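Ral guanine nucleotide dissociation stimulator-like 2 (Mus musculus, PDB 4JGW) probably acts as a guanine nucleotide exchange factor for a small G protein and, as a putative effector, associates with GTP-bound Rap1A and H-Ras in vitro. Local coordinates at residues D72-T82 and F416-L426; S320-A328 and S462-P471. All coordinates share one frame; numbering follows the deposited sequence.

Contact 1. Residues D72-T82 and F416-L426; sequences DMMFTPALLAT and FDKRRKEFAIL
Helices 75-82 and 416-426 cross almost at right angles (87°), their axes 9.0 Å apart, with the small Ala78 set against Phe423. Phe423 holds CG anti to its backbone N (chi1 180°), which lays its ring across helix 75-82: Ala78 N lies over one face and Ala81 CB at the edge. Met74 brings CG to 3.6 Å from Phe423 CD2, its sulfur making an oblique Met-aromatic contact, while Pro77 CB reaches Phe423 CZ. Thr82 is a knob in a hole formed by Arg419, Glu422, Phe423 and Leu426. Its methyl enters the hole, and its OG1 donates to Ala78 O at 2.7 Å, which satisfies a hydroxyl in buried surroundings.

The pairing joins the RasGEF N-terminal motif to the catalytic Ras-GEF domain; with helix 392-404, which packs on it, helix 416-436 probably forms the helical hairpin of Cdc25-homology domains.

About two turns earlier in the same helix, Phe416 is layered between Phe75 on one face and Arg419 CB of its own helix on the other. The two phenyl rings meet obliquely, centroids 4.7 Å apart, and Leu79 CG packs on Phe416 CE1 at 3.7 Å. Arg420, extended from CG to NE, reaches past these rings to Asp72. Its NH1 and NH2 both donate to Asp72 OD1, at 2.8 and 2.9 Å, and NH2 also reaches OD2. Carboxylate and guanidinium are nearly coplanar (21°), and every bond uses a syn lone pair. Strand 46-54 and helix 56-63 complete the network round buried Asp72: Leu51 N donates to Asp72 OD2, His62 NE2 is hydrogen-bonded to it as well, and Leu51 O accepts from Arg420 NH2.

Contact 2. Residues S320-A328 and S462-P471; sequences SPIHRLRAA and SHRVSCEVEP
Pro321 and Leu325 pack against Ser462, Ser466 and Val469 of helix 459-469, while Glu470, just past the end of that helix, reaches the start of helix 326-330. The tight part begins at Pro321, whose compact ring lets the backbones approach closely: its CB lies 3.5 Å from Ser462 O, and Pro321 O is 3.2 Å from Ser466 CB. Serines suit this place because they are small and can turn their hydroxyls back to their own helix. Ser462 OG bonds to Glu459 O, and Ser466 OG, set between its backbone N and carbonyl carbon (chi1 64°), is turned back toward Ser462 O and His463 O. Leu325 sends CD2 to Val469 CG2 and to the aliphatic part of Glu470, and helix 244-264 also touches Leu325 through Val264.

Leu325 is the centre of an inverse gamma turn closed by Arg326 N and Arg324 O, and it occupies the N-cap of helix 326-330. The extended Glu470 side chain lies over this turn. Its OE1 accepts from Ala327 N at 3.0 Å in a nearly straight bond (168°), and OE2 accepts from Ala328 N at 3.1 Å. Both donors approach on the syn side, somewhat out of the carboxylate plane.

The looser side faces solvent, where Arg326 and Pro471 are exposed and add little, and exposed His463 flanks Pro321 through its backbone. Arg324 borders it: its chain bends at chi3 (81°), bringing NH1 and NH2 end-on to Glu470 O, at 2.9 and 2.7 Å, with a weak further bond from NH1 to Ser466 O.

Glu470 thus accepts with both its carboxylate and its carbonyl. The helix start would probably favour the ionised carboxylate, while Arg324 would probably complement the carbonyl-rich end of helix 459-469, chiefly through Glu470 O just beyond it.

How the contacts relate
Contacts 1 and 2 lie on opposite sides of the chain's centre, their centres 47 Å apart and their nearest atoms about 29 Å apart, and they do not touch. Along the chain their segments alternate, since 320-328 falls between the two halves of contact 1 and 462-471 follows both. Contact 1 spans two family regions; contact 2 stays within the Ras-GEF region and fastens its last modelled helix to the helices at 320-330. If helix 416-436 belongs to the hairpin that in related exchange factors engages the G protein, contact 1 bears on that element directly, whereas contact 2 lies well away from contact 1, in another part of the domain.

Contact 1. Residues D72-T82 and F416-L426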
loop_
_atom_site.group_PDB
_atom_site.type_symbol
_atom_site.label_atom_id
_atom_site.label_comp_id
_atom_site.label_asym_id
_atom_site.label_seq_id
_atom_site.Cartn_x
_atom_site.Cartn_y
_atom_site.Cartn_z
ATOM N N ASP A 72 8.634 -17.462 -15.793
ATOM C CA ASP A 72 7.627 -16.424 -15.569
ATOM C C ASP A 72 7.711 -15.994 -14.104
ATOM O O ASP A 72 6.833 -16.316 -13.295
ATOM C CB ASP A 72 6.234 -16.978 -15.914
ATOM C CG ASP A 72 5.144 -15.906 -15.951
ATOM O OD1 ASP A 72 5.426 -14.707 -15.719
ATOM O OD2 ASP A 72 3.982 -16.280 -16.220
ATOM N N MET A 73 8.781 -15.277 -13.762
ATOM C CA MET A 73 9.082 -14.994 -12.352
ATOM C C MET A 73 8.109 -14.058 -11.624
ATOM O O MET A 73 7.983 -14.139 -10.404
ATOM C CB MET A 73 10.549 -14.577 -12.131
ATOM C CG MET A 73 11.299 -14.080 -13.347
ATOM S SD MET A 73 13.071 -13.890 -13.039
ATOM C CE MET A 73 13.731 -15.441 -13.643
ATOM N N MET A 74 7.413 -13.195 -12.361
ATOM C CA MET A 74 6.430 -12.307 -11.740
ATOM C C MET A 74 5.102 -13.008 -11.424
ATOM O O MET A 74 4.358 -12.559 -10.552
ATOM C CB MET A 74 6.185 -11.048 -12.583
ATOM C CG MET A 74 5.397 -9.964 -11.832
ATOM S SD MET A 74 4.977 -8.490 -12.778
ATOM C CE MET A 74 6.591 -7.726 -12.967
ATOM N N PHE A 75 4.821 -14.111 -12.118
ATOM C CA PHE A 75 3.497 -14.737 -12.057
ATOM C C PHE A 75 3.029 -15.118 -10.654
ATOM O O PHE A 75 1.947 -14.711 -10.232
ATOM C CB PHE A 75 3.403 -15.957 -12.977
ATOM C CG PHE A 75 2.046 -16.597 -12.973
ATOM C CD1 PHE A 75 1.021 -16.082 -13.759
ATOM C CD2 PHE A 75 1.781 -17.693 -12.159
ATOM C CE1 PHE A 75 -0.240 -16.656 -13.745
ATOM C CE2 PHE A 75 0.520 -18.277 -12.141
ATOM C CZ PHE A 75 -0.491 -17.759 -12.936
ATOM N N THR A 76 3.839 -15.910 -9.955
ATOM C CA THR A 76 3.491 -16.429 -8.635
ATOM C C THR A 76 3.221 -15.323 -7.599
ATOM O O THR A 76 2.155 -15.319 -6.984
ATOM C CB THR A 76 4.556 -17.441 -8.126
ATOM O OG1 THR A 76 4.736 -18.471 -9.106
ATOM C CG2 THR A 76 4.140 -18.070 -6.799
ATOM N N PRO A 77 4.170 -14.382 -7.406
ATOM C CA PRO A 77 3.898 -13.330 -6.421
ATOM C C PRO A 77 2.758 -12.392 -6.828
ATOM O O PRO A 77 2.002 -11.943 -5.967
ATOM C CB PRO A 77 5.227 -12.569 -6.337
ATOM C CG PRO A 77 5.918 -12.861 -7.625
ATOM C CD PRO A 77 5.530 -14.263 -7.968
ATOM N N ALA A 78 2.635 -12.113 -8.126
ATOM C CA ALA A 78 1.554 -11.273 -8.644
ATOM C C ALA A 78 0.180 -11.892 -8.415
ATOM O O ALA A 78 -0.738 -11.205 -7.969
ATOM C CB ALA A 78 1.764 -10.963 -10.125
ATOM N N LEU A 79 0.041 -13.183 -8.721
ATOM C CA LEU A 79 -1.232 -13.884 -8.533
ATOM C C LEU A 79 -1.602 -13.921 -7.052
ATOM O O LEU A 79 -2.733 -13.601 -6.685
ATOM C CB LEU A 79 -1.176 -15.315 -9.091
ATOM C CG LEU A 79 -2.424 -15.985 -9.705
ATOM C CD1 LEU A 79 -2.235 -17.494 -9.775
ATOM C CD2 LEU A 79 -3.741 -15.671 -8.997
ATOM N N LEU A 80 -0.638 -14.302 -6.213
ATOM C CA LEU A 80 -0.856 -14.405 -4.770
ATOM C C LEU A 80 -1.214 -13.065 -4.135
ATOM O O LEU A 80 -1.995 -13.020 -3.188
ATOM C CB LEU A 80 0.363 -15.020 -4.067
ATOM C CG LEU A 80 0.696 -16.495 -4.340
ATOM C CD1 LEU A 80 1.955 -16.906 -3.588
ATOM C CD2 LEU A 80 -0.468 -17.431 -3.998
ATOM N N ALA A 81 -0.646 -11.983 -4.663
ATOM C CA ALA A 81 -0.881 -10.643 -4.127
ATOM C C ALA A 81 -2.196 -10.016 -4.597
ATOM O O ALA A 81 -2.823 -9.266 -3.851
ATOM C CB ALA A 81 0.289 -9.725 -4.453
ATOM N N THR A 82 -2.607 -10.326 -5.826
ATOM C CA THR A 82 -3.769 -9.675 -6.442
ATOM C C THR A 82 -5.044 -10.530 -6.500
ATOM O O THR A 82 -6.091 -10.036 -6.917
ATOM C CB THR A 82 -3.454 -9.172 -7.876
ATOM O OG1 THR A 82 -3.152 -10.287 -8.727
ATOM C CG2 THR A 82 -2.285 -8.191 -7.877
ATOM N N PHE A 416 -4.438 -11.164 -17.169
ATOM C CA PHE A 416 -3.383 -11.171 -16.157
ATOM C C PHE A 416 -2.394 -10.016 -16.292
ATOM O O PHE A 416 -1.755 -9.636 -15.312
ATOM C CB PHE A 416 -2.656 -12.518 -16.102
ATOM C CG PHE A 416 -1.994 -12.790 -14.776
ATOM C CD1 PHE A 416 -2.731 -13.299 -13.711
ATOM C CD2 PHE A 416 -0.639 -12.525 -14.589
ATOM C CE1 PHE A 416 -2.128 -13.547 -12.478
ATOM C CE2 PHE A 416 -0.028 -12.765 -13.363
ATOM C CZ PHE A 416 -0.772 -13.281 -12.305
ATOM N N ASP A 417 -2.282 -9.456 -17.498
ATOM C CA ASP A 417 -1.483 -8.250 -17.728
ATOM C C ASP A 417 -1.835 -7.158 -16.719
ATOM O O ASP A 417 -0.946 -6.517 -16.156
ATOM C CB ASP A 417 -1.684 -7.725 -19.154
ATOM C CG ASP A 417 -0.954 -8.555 -20.199
ATOM O OD1 ASP A 417 -0.232 -9.506 -19.829
ATOM O OD2 ASP A 417 -1.100 -8.247 -21.399
ATOM N N LYS A 418 -3.133 -6.968 -16.492
ATOM C CA LYS A 418 -3.635 -6.021 -15.497
ATOM C C LYS A 418 -3.029 -6.294 -14.119
ATOM O O LYS A 418 -2.621 -5.365 -13.419
ATOM C CB LYS A 418 -5.169 -6.084 -15.426
ATOM C CG LYS A 418 -5.790 -5.153 -14.391
ATOM C CD LYS A 418 -7.303 -5.083 -14.522
ATOM C CE LYS A 418 -7.874 -4.061 -13.547
ATOM N NZ LYS A 418 -9.287 -3.707 -13.849
ATOM N N ARG A 419 -2.963 -7.572 -13.753
ATOM C CA ARG A 419 -2.480 -7.989 -12.433
ATOM C C ARG A 419 -0.974 -7.788 -12.261
ATOM O O ARG A 419 -0.501 -7.537 -11.150
ATOM C CB ARG A 419 -2.869 -9.445 -12.142
ATOM C CG ARG A 419 -4.359 -9.754 -12.307
ATOM C CD ARG A 419 -5.231 -8.811 -11.487
ATOM N NE ARG A 419 -6.626 -8.827 -11.923
ATOM C CZ ARG A 419 -7.549 -7.948 -11.535
ATOM N NH1 ARG A 419 -7.236 -6.964 -10.701
ATOM N NH2 ARG A 419 -8.789 -8.050 -11.987
ATOM N N ARG A 420 -0.232 -7.902 -13.364
ATOM C CA ARG A 420 1.209 -7.645 -13.364
ATOM C C ARG A 420 1.491 -6.170 -13.116
ATOM O O ARG A 420 2.393 -5.823 -12.348
ATOM C CB ARG A 420 1.837 -8.069 -14.694
ATOM C CG ARG A 420 1.980 -9.563 -14.864
ATOM C CD ARG A 420 2.655 -9.916 -16.181
ATOM N NE ARG A 420 2.407 -11.316 -16.508
ATOM C CZ ARG A 420 3.186 -12.329 -16.147
ATOM N NH1 ARG A 420 4.304 -12.111 -15.459
ATOM N NH2 ARG A 420 2.846 -13.565 -16.486
ATOM N N LYS A 421 0.715 -5.315 -13.782
ATOM C CA LYS A 421 0.824 -3.866 -13.642
ATOM C C LYS A 421 0.427 -3.431 -12.234
ATOM O O LYS A 421 0.987 -2.480 -11.687
ATOM C CB LYS A 421 -0.049 -3.159 -14.681
ATOM C CG LYS A 421 0.352 -3.422 -16.126
ATOM C CD LYS A 421 -0.565 -2.693 -17.095
ATOM C CE LYS A 421 -0.332 -3.159 -18.528
ATOM N NZ LYS A 421 -1.059 -2.304 -19.507
ATOM N N GLU A 422 -0.536 -4.142 -11.653
ATOM C CA GLU A 422 -0.932 -3.922 -10.268
ATOM C C GLU A 422 0.181 -4.333 -9.303
ATOM O O GLU A 422 0.521 -3.576 -8.391
ATOM C CB GLU A 422 -2.239 -4.653 -9.955
ATOM C CG GLU A 422 -3.470 -3.920 -10.479
ATOM C CD GLU A 422 -4.764 -4.677 -10.270
ATOM O OE1 GLU A 422 -4.734 -5.919 -10.165
ATOM O OE2 GLU A 422 -5.825 -4.023 -10.215
ATOM N N PHE A 423 0.757 -5.514 -9.522
ATOM C CA PHE A 423 1.870 -5.992 -8.699
ATOM C C PHE A 423 3.076 -5.051 -8.740
ATOM O O PHE A 423 3.716 -4.829 -7.718
ATOM C CB PHE A 423 2.282 -7.422 -9.080
ATOM C CG PHE A 423 3.436 -7.959 -8.264
ATOM C CD1 PHE A 423 3.253 -8.339 -6.936
ATOM C CD2 PHE A 423 4.706 -8.074 -8.824
ATOM C CE1 PHE A 423 4.315 -8.826 -6.181
ATOM C CE2 PHE A 423 5.778 -8.567 -8.081
ATOM C CZ PHE A 423 5.584 -8.942 -6.756
ATOM N N ALA A 424 3.373 -4.497 -9.916
ATOM C CA ALA A 424 4.451 -3.517 -10.068
ATOM C C ALA A 424 4.326 -2.388 -9.044
ATOM O O ALA A 424 5.295 -2.048 -8.361
ATOM C CB ALA A 424 4.474 -2.953 -11.494
ATOM N N ILE A 425 3.123 -1.823 -8.942
ATOM C CA ILE A 425 2.826 -0.761 -7.981
ATOM C C ILE A 425 2.897 -1.290 -6.549
ATOM O O ILE A 425 3.419 -0.619 -5.660
ATOM C CB ILE A 425 1.443 -0.115 -8.261
ATOM C CG1 ILE A 425 1.468 0.636 -9.596
ATOM C CG2 ILE A 425 1.034 0.831 -7.126
ATOM C CD1 ILE A 425 0.101 0.757 -10.269
ATOM N N LEU A 426 2.380 -2.501 -6.340
ATOM C CA LEU A 426 2.395 -3.129 -5.021
ATOM C C LEU A 426 3.816 -3.386 -4.520
ATOM O O LEU A 426 4.090 -3.224 -3.329
ATOM C CB LEU A 426 1.583 -4.431 -5.013
ATOM C CG LEU A 426 0.069 -4.402 -5.269
ATOM C CD1 LEU A 426 -0.546 -5.749 -4.914
ATOM C CD2 LEU A 426 -0.639 -3.280 -4.509
#

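Contact 2. Residues S320-A328 and S462-P471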
loop_
_atom_site.group_PDB
_atom_site.type_symbol
_atom_site.label_atom_id
_atom_site.label_comp_id
_atom_site.label_asym_id
_atom_site.label_seq_id
_atom_site.Cartn_x
_atom_site.Cartn_y
_atom_site.Cartn_z
ATOM N N SER A 320 -9.591 25.776 1.948
ATOM C CA SER A 320 -10.396 27.006 1.881
ATOM C C SER A 320 -10.499 27.788 3.202
ATOM O O SER A 320 -10.199 28.982 3.219
ATOM C CB SER A 320 -11.792 26.730 1.301
ATOM O OG SER A 320 -11.734 26.501 -0.097
ATOM N N PRO A 321 -10.906 27.126 4.309
ATOM C CA PRO A 321 -11.042 27.872 5.571
ATOM C C PRO A 321 -9.723 28.373 6.186
ATOM O O PRO A 321 -9.754 29.185 7.113
ATOM C CB PRO A 321 -11.722 26.864 6.507
ATOM C CG PRO A 321 -11.401 25.533 5.938
ATOM C CD PRO A 321 -11.341 25.722 4.459
ATOM N N ILE A 322 -8.586 27.897 5.681
ATOM C CA ILE A 322 -7.278 28.350 6.165
ATOM C C ILE A 322 -6.622 29.322 5.181
ATOM O O ILE A 322 -5.943 30.268 5.591
ATOM C CB ILE A 322 -6.331 27.157 6.498
ATOM C CG1 ILE A 322 -6.989 26.194 7.501
ATOM C CG2 ILE A 322 -4.970 27.647 7.007
ATOM C CD1 ILE A 322 -7.481 26.835 8.800
ATOM N N HIS A 323 -6.835 29.083 3.889
ATOM C CA HIS A 323 -6.373 29.984 2.830
ATOM C C HIS A 323 -7.010 31.370 2.976
ATOM O O HIS A 323 -6.350 32.385 2.749
ATOM C CB HIS A 323 -6.687 29.388 1.451
ATOM C CG HIS A 323 -6.092 30.151 0.308
ATOM N ND1 HIS A 323 -4.761 30.053 -0.041
ATOM C CD2 HIS A 323 -6.650 31.015 -0.574
ATOM C CE1 HIS A 323 -4.524 30.831 -1.083
ATOM N NE2 HIS A 323 -5.652 31.426 -1.424
ATOM N N ARG A 324 -8.286 31.388 3.369
ATOM C CA ARG A 324 -9.070 32.612 3.602
ATOM C C ARG A 324 -8.428 33.626 4.547
ATOM O O ARG A 324 -8.652 34.832 4.416
ATOM C CB ARG A 324 -10.431 32.250 4.196
ATOM C CG ARG A 324 -11.534 31.994 3.195
ATOM C CD ARG A 324 -12.898 32.102 3.867
ATOM N NE ARG A 324 -13.328 33.494 4.002
ATOM C CZ ARG A 324 -13.234 34.221 5.114
ATOM N NH1 ARG A 324 -12.725 33.705 6.227
ATOM N NH2 ARG A 324 -13.660 35.477 5.113
ATOM N N LEU A 325 -7.656 33.128 5.510
ATOM C CA LEU A 325 -7.178 33.938 6.629
ATOM C C LEU A 325 -6.028 34.868 6.239
ATOM O O LEU A 325 -4.887 34.679 6.663
ATOM C CB LEU A 325 -6.795 33.037 7.811
ATOM C CG LEU A 325 -7.830 31.988 8.240
ATOM C CD1 LEU A 325 -7.197 30.943 9.144
ATOM C CD2 LEU A 325 -9.052 32.620 8.908
ATOM N N ARG A 326 -6.357 35.885 5.444
ATOM C CA ARG A 326 -5.364 36.796 4.864
ATOM C C ARG A 326 -4.676 37.710 5.871
ATOM O O ARG A 326 -3.544 38.141 5.643
ATOM C CB ARG A 326 -5.981 37.621 3.724
ATOM C CG ARG A 326 -6.151 36.839 2.423
ATOM C CD ARG A 326 -4.794 36.476 1.826
ATOM N NE ARG A 326 -4.722 35.064 1.463
ATOM C CZ ARG A 326 -3.595 34.359 1.392
ATOM N NH1 ARG A 326 -2.426 34.925 1.663
ATOM N NH2 ARG A 326 -3.640 33.079 1.057
ATOM N N ALA A 327 -5.356 38.004 6.977
ATOM C CA ALA A 327 -4.761 38.797 8.049
ATOM C C ALA A 327 -3.691 37.976 8.764
ATOM O O ALA A 327 -2.586 38.465 9.008
ATOM C CB ALA A 327 -5.827 39.274 9.027
ATOM N N ALA A 328 -4.029 36.726 9.076
ATOM C CA ALA A 328 -3.097 35.792 9.705
ATOM C C ALA A 328 -1.899 35.499 8.799
ATOM O O ALA A 328 -0.753 35.571 9.246
ATOM C CB ALA A 328 -3.811 34.506 10.085
ATOM N N SER A 462 -15.376 24.229 10.227
ATOM C CA SER A 462 -14.179 25.014 9.934
ATOM C C SER A 462 -14.472 26.204 9.020
ATOM O O SER A 462 -13.901 27.284 9.198
ATOM C CB SER A 462 -13.089 24.126 9.329
ATOM O OG SER A 462 -13.497 23.575 8.089
ATOM N N HIS A 463 -15.361 26.000 8.049
ATOM C CA HIS A 463 -15.811 27.072 7.163
ATOM C C HIS A 463 -16.540 28.166 7.945
ATOM O O HIS A 463 -16.367 29.357 7.670
ATOM C CB HIS A 463 -16.711 26.516 6.055
ATOM C CG HIS A 463 -17.220 27.558 5.109
ATOM N ND1 HIS A 463 -18.449 28.162 5.256
ATOM C CD2 HIS A 463 -16.661 28.109 4.005
ATOM C CE1 HIS A 463 -18.629 29.037 4.282
ATOM N NE2 HIS A 463 -17.558 29.024 3.509
ATOM N N ARG A 464 -17.343 27.748 8.922
ATOM C CA ARG A 464 -18.097 28.664 9.773
ATOM C C ARG A 464 -17.178 29.505 10.663
ATOM O O ARG A 464 -17.331 30.725 10.738
ATOM C CB ARG A 464 -19.102 27.889 10.629
ATOM C CG ARG A 464 -20.081 28.764 11.395
ATOM C CD ARG A 464 -20.525 28.085 12.677
ATOM N NE ARG A 464 -21.293 28.984 13.534
ATOM C CZ ARG A 464 -21.380 28.871 14.857
ATOM N NH1 ARG A 464 -20.734 27.900 15.492
ATOM N NH2 ARG A 464 -22.105 29.739 15.550
ATOM N N VAL A 465 -16.228 28.845 11.327
ATOM C CA VAL A 465 -15.299 29.510 12.247
ATOM C C VAL A 465 -14.391 30.508 11.523
ATOM O O VAL A 465 -14.141 31.602 12.033
ATOM C CB VAL A 465 -14.463 28.488 13.074
ATOM C CG1 VAL A 465 -13.425 29.193 13.944
ATOM C CG2 VAL A 465 -15.373 27.636 13.948
ATOM N N SER A 466 -13.919 30.136 10.333
ATOM C CA SER A 466 -13.084 31.025 9.519
ATOM C C SER A 466 -13.835 32.276 9.063
ATOM O O SER A 466 -13.238 33.348 8.933
ATOM C CB SER A 466 -12.501 30.289 8.311
ATOM O OG SER A 466 -13.519 29.853 7.433
ATOM N N CYS A 467 -15.136 32.130 8.818
ATOM C CA CYS A 467 -15.999 33.264 8.481
ATOM C C CYS A 467 -16.262 34.149 9.702
ATOM O O CYS A 467 -16.581 35.331 9.559
ATOM C CB CYS A 467 -17.319 32.785 7.865
ATOM S SG CYS A 467 -17.189 32.218 6.140
ATOM N N GLU A 468 -16.112 33.570 10.893
ATOM C CA GLU A 468 -16.279 34.293 12.156
ATOM C C GLU A 468 -15.000 34.986 12.635
ATOM O O GLU A 468 -15.057 36.111 13.138
ATOM C CB GLU A 468 -16.804 33.356 13.248
ATOM C CG GLU A 468 -18.287 33.032 13.126
ATOM C CD GLU A 468 -18.741 31.920 14.059
ATOM O OE1 GLU A 468 -18.023 31.597 15.034
ATOM O OE2 GLU A 468 -19.833 31.369 13.812
ATOM N N VAL A 469 -13.856 34.317 12.489
ATOM C CA VAL A 469 -12.581 34.873 12.967
ATOM C C VAL A 469 -11.949 35.865 11.985
ATOM O O VAL A 469 -11.201 36.754 12.392
ATOM C CB VAL A 469 -11.560 33.780 13.408
ATOM C CG1 VAL A 469 -12.108 32.975 14.584
ATOM C CG2 VAL A 469 -11.167 32.867 12.249
ATOM N N GLU A 470 -12.247 35.697 10.698
ATOM C CA GLU A 470 -11.899 36.682 9.671
ATOM C C GLU A 470 -13.072 36.855 8.699
ATOM O O GLU A 470 -13.189 36.107 7.726
ATOM C CB GLU A 470 -10.604 36.303 8.935
ATOM C CG GLU A 470 -9.325 36.668 9.693
ATOM C CD GLU A 470 -8.060 36.572 8.847
ATOM O OE1 GLU A 470 -8.067 37.018 7.679
ATOM O OE2 GLU A 470 -7.041 36.066 9.362
ATOM N N PRO A 471 -13.954 37.840 8.974
ATOM C CA PRO A 471 -15.168 38.088 8.181
ATOM C C PRO A 471 -14.883 38.499 6.735
ATOM O O PRO A 471 -13.809 39.023 6.440
ATOM C CB PRO A 471 -15.850 39.242 8.929
ATOM C CG PRO A 471 -15.281 39.195 10.313
ATOM C CD PRO A 471 -13.863 38.761 10.121
#